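Local coordinates for PROTEIN (hypothetical protein EF0366) (Enterococcus faecalis, PDB 1VPY) that is of unknown function, a member of the DUF72 family that folds as a TIM alpha/beta barrel and binds zinc ions in the crystal, at residues S33-Y38 against P43-D48; E37-L42 against K65-N70. All coordinates share one frame; numbering follows the deposited sequence.

How the contacts relate
Both contacts use helix 35-41, the helix that leads from the first barrel strand to the second, and their centres are about 7 Å apart. Contact 1 is buried: the inward side of the helix meets strand 44-47 through an aromatic ring, a valine and a hydroxyl bonded to a strand carbonyl. Contact 2 lies farther from the chain centre and is only partly buried, a small apolar touch between Ala-39 and the loop 65-70. The two join where Leu-35 CD1 packs 3.9 Å from Val-67 CG1. Glu-37, common to both segment pairs, and His-41 turn to another side of the helix, where they hold zinc.

Contact 1. Residues S33-Y38 against P43-D48; sequences STLYEY and PLVEMD. With ZN (zinc ion), chain E.
Tyr-38 and Val-45 carry this contact, which seats helix 35-41 against strand 44-47, the second strand of the eight-stranded TIM barrel. Val-45 CG2 sits over one face of the phenol ring in a CH-pi contact, 4.0 Å from the centroid and 26° off the ring normal, displaced toward the rim. Val-45 CB approaches the same rim, 3.6 Å from Tyr-38 CE1. With CG anti to the backbone N (chi1 175°), the tyrosine reaches straight from the helix to the strand, and its hydroxyl OH donates to Leu-44 O, which lies at the ring edge and in its plane. The modelled separation of 2.4 Å between Tyr-38 OH and Leu-44 O is very short, and its exact value is doubtful at this resolution. Beside this pair, Leu-35 CD1 stands 4.5 Å from Val-45 CG1, a looser apolar touch that Trp-63 of helix 57-65 extends. Further out, Thr-34 N-caps the helix, its OG1 accepting from Glu-37 N at 3.3 Å, while Glu-37 OE1 binds zinc 2.5 Å away on a side that does not face the strand. Because Tyr-38 OH also bonds to Leu-18 N, this buried hydroxyl bridges the first two barrel strands, with two polar partners fixing the far end of a ring otherwise held by apolar packing.

Contact 2. Residues E37-L42 against K65-N70; sequences EYASHL and KAVPEN. With ZN (zinc ion), chain E.
Ala-39 and Val-67 bring their CA atoms to 5.7 Å, the closest pair of CA atoms between segment 37-42, on helix 35-41, and the irregular segment 65-70. In the TIM barrel this second segment belongs to the loop that leads from helix 57-65 into strand 72-76, so the contact joins helix 35-41 to that connection. The single methyl of Ala-39 points toward the loop and does all the side-chain touching from the helix. Its CB meets Pro-68 CD at 3.5 Å and Val-67 CG1 at 3.9 Å, fitting against a pyrrolidine ring and one valine branch. Val-67 presents that branch with CG1 anti to its carbonyl carbon (chi1 -59°). No hydrogen bond crosses between the segments; Val-67 O turns instead to Lys-113 NZ, from which it accepts a hydrogen bond. Phe-71, at the end of the same loop, also packs on Ala-39. Within segment 37-42, Tyr-38 O accepts from both His-41 N and Leu-42 N. Four residues after Glu-37, His-41 adds the second zinc ligand, so that these two residues supply the ligands of this ion seen in the chain, from a side that does not face the loop. The imidazole lies with one face beneath Glu-37 O, which stands 3.2 Å above its plane toward the rim, and its NE2 reaches the zinc at 2.5 Å.

Contact 1. Residues S33-Y38 against P43-D48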
ATOM      1  N   SER A  33     -21.113  -1.799  -6.565  1.00 44.78           N
ATOM      2  CA  SER A  33     -21.487  -0.858  -5.505  1.00 45.00           C
ATOM      3  C   SER A  33     -20.441   0.261  -5.253  1.00 44.83           C
ATOM      4  O   SER A  33     -19.524   0.457  -6.053  1.00 44.72           O
ATOM      5  CB  SER A  33     -21.836  -1.605  -4.210  1.00 45.13           C
ATOM      6  OG  SER A  33     -20.666  -2.073  -3.560  1.00 45.18           O
ATOM      7  N   THR A  34     -20.589   0.978  -4.136  1.00 44.56           N
ATOM      8  CA  THR A  34     -19.991   2.317  -3.966  1.00 44.02           C
ATOM      9  C   THR A  34     -19.054   2.470  -2.773  1.00 43.70           C
ATOM     10  O   THR A  34     -19.137   1.709  -1.812  1.00 43.48           O
ATOM     11  CB  THR A  34     -21.105   3.377  -3.801  1.00 44.01           C
ATOM     12  OG1 THR A  34     -21.948   3.022  -2.694  1.00 44.00           O
ATOM     13  CG2 THR A  34     -21.953   3.450  -5.041  1.00 43.90           C
ATOM     14  N   LEU A  35     -18.188   3.484  -2.833  1.00 43.36           N
ATOM     15  CA  LEU A  35     -17.371   3.896  -1.687  1.00 43.08           C
ATOM     16  C   LEU A  35     -18.201   4.200  -0.430  1.00 42.82           C
ATOM     17  O   LEU A  35     -17.814   3.821   0.673  1.00 42.99           O
ATOM     18  CB  LEU A  35     -16.503   5.110  -2.043  1.00 43.09           C
ATOM     19  CG  LEU A  35     -15.727   5.781  -0.898  1.00 43.10           C
ATOM     20  CD1 LEU A  35     -14.710   4.835  -0.280  1.00 43.69           C
ATOM     21  CD2 LEU A  35     -15.037   7.038  -1.366  1.00 43.17           C
ATOM     22  N   TYR A  36     -19.326   4.892  -0.594  1.00 42.45           N
ATOM     23  CA  TYR A  36     -20.213   5.191   0.528  1.00 42.20           C
ATOM     24  C   TYR A  36     -20.673   3.915   1.236  1.00 42.12           C
ATOM     25  O   TYR A  36     -20.576   3.822   2.459  1.00 42.05           O
ATOM     26  CB  TYR A  36     -21.413   6.024   0.063  1.00 42.09           C
ATOM     27  CG  TYR A  36     -22.462   6.296   1.128  1.00 42.00           C
ATOM     28  CD1 TYR A  36     -22.310   7.344   2.035  1.00 41.74           C
ATOM     29  CD2 TYR A  36     -23.619   5.513   1.212  1.00 41.91           C
ATOM     30  CE1 TYR A  36     -23.276   7.598   3.010  1.00 41.83           C
ATOM     31  CE2 TYR A  36     -24.590   5.762   2.179  1.00 41.76           C
ATOM     32  CZ  TYR A  36     -24.410   6.804   3.072  1.00 41.79           C
ATOM     33  OH  TYR A  36     -25.363   7.053   4.026  1.00 41.84           O
ATOM     34  N   GLU A  37     -21.150   2.939   0.464  1.00 42.10           N
ATOM     35  CA  GLU A  37     -21.609   1.662   1.017  1.00 42.25           C
ATOM     36  C   GLU A  37     -20.445   0.783   1.481  1.00 42.21           C
ATOM     37  O   GLU A  37     -20.577   0.021   2.434  1.00 42.16           O
ATOM     38  CB  GLU A  37     -22.487   0.911   0.012  1.00 42.35           C
ATOM     39  CG  GLU A  37     -23.645   0.115   0.641  1.00 42.99           C
ATOM     40  CD  GLU A  37     -23.235  -1.261   1.178  1.00 44.45           C
ATOM     41  OE1 GLU A  37     -22.284  -1.870   0.633  1.00 44.89           O
ATOM     42  OE2 GLU A  37     -23.876  -1.740   2.145  1.00 44.49           O
ATOM     43  N   TYR A  38     -19.305   0.889   0.809  1.00 42.32           N
ATOM     44  CA  TYR A  38     -18.110   0.166   1.226  1.00 42.50           C
ATOM     45  C   TYR A  38     -17.704   0.574   2.646  1.00 42.75           C
ATOM     46  O   TYR A  38     -17.307  -0.267   3.456  1.00 42.79           O
ATOM     47  CB  TYR A  38     -16.961   0.407   0.244  1.00 42.30           C
ATOM     48  CG  TYR A  38     -15.655  -0.209   0.676  1.00 42.39           C
ATOM     49  CD1 TYR A  38     -14.854   0.423   1.625  1.00 42.07           C
ATOM     50  CD2 TYR A  38     -15.219  -1.426   0.142  1.00 41.86           C
ATOM     51  CE1 TYR A  38     -13.663  -0.136   2.037  1.00 42.46           C
ATOM     52  CE2 TYR A  38     -14.016  -1.992   0.543  1.00 41.79           C
ATOM     53  CZ  TYR A  38     -13.243  -1.337   1.497  1.00 42.25           C
ATOM     54  OH  TYR A  38     -12.048  -1.866   1.924  1.00 42.35           O
ATOM     55  N   PRO A  43     -13.123  -0.408   7.453  1.00 41.07           N
ATOM     56  CA  PRO A  43     -12.449   0.791   7.953  1.00 40.52           C
ATOM     57  C   PRO A  43     -11.288   1.273   7.074  1.00 39.99           C
ATOM     58  O   PRO A  43     -10.668   2.295   7.374  1.00 40.09           O
ATOM     59  CB  PRO A  43     -11.903   0.322   9.295  1.00 40.66           C
ATOM     60  CG  PRO A  43     -11.570  -1.134   9.063  1.00 40.85           C
ATOM     61  CD  PRO A  43     -12.495  -1.638   7.978  1.00 41.04           C
ATOM     62  N   LEU A  44     -10.995   0.549   6.004  1.00 39.01           N
ATOM     63  CA  LEU A  44      -9.850   0.873   5.186  1.00 38.55           C
ATOM     64  C   LEU A  44     -10.114   0.499   3.744  1.00 38.62           C
ATOM     65  O   LEU A  44     -10.724  -0.530   3.464  1.00 38.41           O
ATOM     66  CB  LEU A  44      -8.622   0.130   5.712  1.00 38.52           C
ATOM     67  CG  LEU A  44      -7.248   0.306   5.068  1.00 38.13           C
ATOM     68  CD1 LEU A  44      -6.715   1.725   5.262  1.00 37.68           C
ATOM     69  CD2 LEU A  44      -6.302  -0.714   5.658  1.00 38.02           C
ATOM     70  N   VAL A  45      -9.670   1.354   2.833  1.00 38.82           N
ATOM     71  CA  VAL A  45      -9.725   1.053   1.417  1.00 39.49           C
ATOM     72  C   VAL A  45      -8.416   1.471   0.761  1.00 40.15           C
ATOM     73  O   VAL A  45      -7.764   2.409   1.208  1.00 40.01           O
ATOM     74  CB  VAL A  45     -10.921   1.747   0.730  1.00 39.22           C
ATOM     75  CG1 VAL A  45     -10.611   3.198   0.423  1.00 39.32           C
ATOM     76  CG2 VAL A  45     -11.320   1.005  -0.542  1.00 39.34           C
ATOM     77  N   GLU A  46      -8.020   0.751  -0.280  1.00 41.23           N
ATOM     78  CA  GLU A  46      -6.969   1.235  -1.152  1.00 42.46           C
ATOM     79  C   GLU A  46      -7.596   1.675  -2.453  1.00 43.55           C
ATOM     80  O   GLU A  46      -8.327   0.918  -3.087  1.00 43.56           O
ATOM     81  CB  GLU A  46      -5.912   0.179  -1.425  1.00 42.24           C
ATOM     82  CG  GLU A  46      -4.807   0.684  -2.345  1.00 42.21           C
ATOM     83  CD  GLU A  46      -3.821  -0.392  -2.716  1.00 41.64           C
ATOM     84  OE1 GLU A  46      -3.358  -1.116  -1.817  1.00 41.99           O
ATOM     85  OE2 GLU A  46      -3.507  -0.521  -3.910  1.00 42.00           O
HETATM   86  N   MSE A  47      -7.312   2.910  -2.842  1.00 44.80           N
HETATM   87  CA  MSE A  47      -7.805   3.429  -4.097  1.00 46.62           C
HETATM   88  C   MSE A  47      -6.660   3.590  -5.071  1.00 45.57           C
HETATM   89  O   MSE A  47      -5.676   4.276  -4.783  1.00 45.36           O
HETATM   90  CB  MSE A  47      -8.535   4.738  -3.875  1.00 46.12           C
HETATM   91  CG  MSE A  47      -9.781   4.556  -3.039  1.00 48.03           C
HETATM   92 SE   MSE A  47     -10.894   6.145  -3.028  1.00 53.10          SE
HETATM   93  CE  MSE A  47     -11.517   6.167  -4.944  1.00 51.89           C
ATOM     94  N   ASP A  48      -6.805   2.929  -6.218  1.00 45.20           N
ATOM     95  CA  ASP A  48      -5.789   2.917  -7.257  1.00 44.83           C
ATOM     96  C   ASP A  48      -6.072   3.929  -8.358  1.00 44.38           C
ATOM     97  O   ASP A  48      -5.238   4.168  -9.216  1.00 44.03           O
ATOM     98  CB  ASP A  48      -5.683   1.515  -7.841  1.00 44.98           C
ATOM     99  CG  ASP A  48      -5.061   0.526  -6.872  1.00 46.19           C
ATOM    100  OD1 ASP A  48      -4.623   0.933  -5.774  1.00 47.00           O
ATOM    101  OD2 ASP A  48      -5.007  -0.670  -7.212  1.00 48.71           O
TER
HETATM  102 ZN    ZN E 281     -22.232  -4.370   0.843  0.50 69.23          ZN

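Contact 2. Residues E37-L42 against K65-N70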
ATOM      1  N   GLU A  37     -21.150   2.939   0.464  1.00 42.10           N
ATOM      2  CA  GLU A  37     -21.609   1.662   1.017  1.00 42.25           C
ATOM      3  C   GLU A  37     -20.445   0.783   1.481  1.00 42.21           C
ATOM      4  O   GLU A  37     -20.577   0.021   2.434  1.00 42.16           O
ATOM      5  CB  GLU A  37     -22.487   0.911   0.012  1.00 42.35           C
ATOM      6  CG  GLU A  37     -23.645   0.115   0.641  1.00 42.99           C
ATOM      7  CD  GLU A  37     -23.235  -1.261   1.178  1.00 44.45           C
ATOM      8  OE1 GLU A  37     -22.284  -1.870   0.633  1.00 44.89           O
ATOM      9  OE2 GLU A  37     -23.876  -1.740   2.145  1.00 44.49           O
ATOM     10  N   TYR A  38     -19.305   0.889   0.809  1.00 42.32           N
ATOM     11  CA  TYR A  38     -18.110   0.166   1.226  1.00 42.50           C
ATOM     12  C   TYR A  38     -17.704   0.574   2.646  1.00 42.75           C
ATOM     13  O   TYR A  38     -17.307  -0.267   3.456  1.00 42.79           O
ATOM     14  CB  TYR A  38     -16.961   0.407   0.244  1.00 42.30           C
ATOM     15  CG  TYR A  38     -15.655  -0.209   0.676  1.00 42.39           C
ATOM     16  CD1 TYR A  38     -14.854   0.423   1.625  1.00 42.07           C
ATOM     17  CD2 TYR A  38     -15.219  -1.426   0.142  1.00 41.86           C
ATOM     18  CE1 TYR A  38     -13.663  -0.136   2.037  1.00 42.46           C
ATOM     19  CE2 TYR A  38     -14.016  -1.992   0.543  1.00 41.79           C
ATOM     20  CZ  TYR A  38     -13.243  -1.337   1.497  1.00 42.25           C
ATOM     21  OH  TYR A  38     -12.048  -1.866   1.924  1.00 42.35           O
ATOM     22  N   ALA A  39     -17.821   1.869   2.935  1.00 43.10           N
ATOM     23  CA  ALA A  39     -17.463   2.431   4.236  1.00 43.21           C
ATOM     24  C   ALA A  39     -18.468   2.067   5.323  1.00 43.38           C
ATOM     25  O   ALA A  39     -18.327   2.500   6.465  1.00 43.53           O
ATOM     26  CB  ALA A  39     -17.318   3.934   4.132  1.00 43.31           C
ATOM     27  N   SER A  40     -19.479   1.278   4.965  1.00 43.56           N
ATOM     28  CA  SER A  40     -20.416   0.730   5.949  1.00 43.80           C
ATOM     29  C   SER A  40     -19.851  -0.515   6.626  1.00 43.90           C
ATOM     30  O   SER A  40     -20.138  -0.757   7.802  1.00 44.02           O
ATOM     31  CB  SER A  40     -21.771   0.387   5.317  1.00 43.69           C
ATOM     32  OG  SER A  40     -22.411   1.540   4.810  1.00 43.65           O
ATOM     33  N   HIS A  41     -19.068  -1.307   5.889  1.00 43.86           N
ATOM     34  CA  HIS A  41     -18.520  -2.556   6.437  1.00 43.92           C
ATOM     35  C   HIS A  41     -17.034  -2.477   6.777  1.00 43.25           C
ATOM     36  O   HIS A  41     -16.582  -3.152   7.692  1.00 43.28           O
ATOM     37  CB  HIS A  41     -18.745  -3.778   5.519  1.00 44.30           C
ATOM     38  CG  HIS A  41     -19.682  -3.539   4.377  1.00 45.53           C
ATOM     39  ND1 HIS A  41     -21.050  -3.448   4.538  1.00 46.98           N
ATOM     40  CD2 HIS A  41     -19.449  -3.408   3.048  1.00 46.21           C
ATOM     41  CE1 HIS A  41     -21.615  -3.250   3.359  1.00 47.22           C
ATOM     42  NE2 HIS A  41     -20.666  -3.225   2.438  1.00 46.70           N
ATOM     43  N   LEU A  42     -16.270  -1.688   6.031  1.00 42.57           N
ATOM     44  CA  LEU A  42     -14.814  -1.698   6.214  1.00 42.05           C
ATOM     45  C   LEU A  42     -14.199  -0.357   6.639  1.00 41.57           C
ATOM     46  O   LEU A  42     -14.703   0.705   6.264  1.00 41.44           O
ATOM     47  CB  LEU A  42     -14.107  -2.297   4.987  1.00 41.86           C
ATOM     48  CG  LEU A  42     -14.305  -3.810   4.812  1.00 41.73           C
ATOM     49  CD1 LEU A  42     -13.747  -4.307   3.488  1.00 41.64           C
ATOM     50  CD2 LEU A  42     -13.695  -4.600   5.965  1.00 41.62           C
ATOM     51  N   LYS A  65     -15.662  13.320   2.242  1.00 36.06           N
ATOM     52  CA  LYS A  65     -16.973  13.546   2.857  1.00 36.09           C
ATOM     53  C   LYS A  65     -17.848  12.280   2.948  1.00 36.22           C
ATOM     54  O   LYS A  65     -18.713  12.175   3.826  1.00 36.14           O
ATOM     55  CB  LYS A  65     -17.727  14.654   2.110  1.00 35.99           C
ATOM     56  CG  LYS A  65     -17.059  16.025   2.173  1.00 35.77           C
ATOM     57  N   ALA A  66     -17.602  11.321   2.054  1.00 36.25           N
ATOM     58  CA  ALA A  66     -18.472  10.149   1.883  1.00 36.30           C
ATOM     59  C   ALA A  66     -18.230   9.022   2.885  1.00 36.27           C
ATOM     60  O   ALA A  66     -19.015   8.069   2.958  1.00 36.27           O
ATOM     61  CB  ALA A  66     -18.350   9.612   0.470  1.00 36.38           C
ATOM     62  N   VAL A  67     -17.146   9.132   3.645  1.00 36.27           N
ATOM     63  CA  VAL A  67     -16.745   8.092   4.596  1.00 36.20           C
ATOM     64  C   VAL A  67     -16.867   8.570   6.064  1.00 36.43           C
ATOM     65  O   VAL A  67     -16.858   9.779   6.320  1.00 36.40           O
ATOM     66  CB  VAL A  67     -15.318   7.578   4.276  1.00 36.01           C
ATOM     67  CG1 VAL A  67     -15.264   7.011   2.864  1.00 35.72           C
ATOM     68  CG2 VAL A  67     -14.295   8.679   4.445  1.00 35.33           C
ATOM     69  N   PRO A  68     -16.997   7.626   7.029  1.00 36.53           N
ATOM     70  CA  PRO A  68     -17.064   7.978   8.457  1.00 36.49           C
ATOM     71  C   PRO A  68     -15.840   8.746   8.969  1.00 36.67           C
ATOM     72  O   PRO A  68     -14.787   8.764   8.315  1.00 36.69           O
ATOM     73  CB  PRO A  68     -17.142   6.611   9.150  1.00 36.26           C
ATOM     74  CG  PRO A  68     -17.716   5.713   8.136  1.00 36.34           C
ATOM     75  CD  PRO A  68     -17.107   6.167   6.842  1.00 36.61           C
ATOM     76  N   GLU A  69     -15.992   9.358  10.142  1.00 36.83           N
ATOM     77  CA  GLU A  69     -14.954  10.199  10.751  1.00 36.86           C
ATOM     78  C   GLU A  69     -13.568   9.540  10.854  1.00 36.74           C
ATOM     79  O   GLU A  69     -12.558  10.227  10.777  1.00 36.83           O
ATOM     80  CB  GLU A  69     -15.413  10.724  12.124  1.00 36.70           C
ATOM     81  CG  GLU A  69     -15.778   9.636  13.139  1.00 36.58           C
ATOM     82  CD  GLU A  69     -16.446  10.186  14.403  1.00 36.89           C
ATOM     83  OE1 GLU A  69     -17.223  11.170  14.309  1.00 36.10           O
ATOM     84  OE2 GLU A  69     -16.197   9.620  15.495  1.00 35.92           O
ATOM     85  N   ASN A  70     -13.517   8.224  11.030  1.00 36.71           N
ATOM     86  CA  ASN A  70     -12.227   7.554  11.156  1.00 37.23           C
ATOM     87  C   ASN A  70     -12.066   6.330  10.251  1.00 37.15           C
ATOM     88  O   ASN A  70     -11.595   5.267  10.673  1.00 36.98           O
ATOM     89  CB  ASN A  70     -11.880   7.260  12.622  1.00 37.59           C
ATOM     90  CG  ASN A  70     -12.972   6.513  13.338  1.00 38.59           C
ATOM     91  OD1 ASN A  70     -13.379   5.429  12.906  1.00 39.97           O
ATOM     92  ND2 ASN A  70     -13.462   7.084  14.443  1.00 39.01           N
TER
HETATM   93 ZN    ZN E 281     -22.232  -4.370   0.843  0.50 69.23          ZN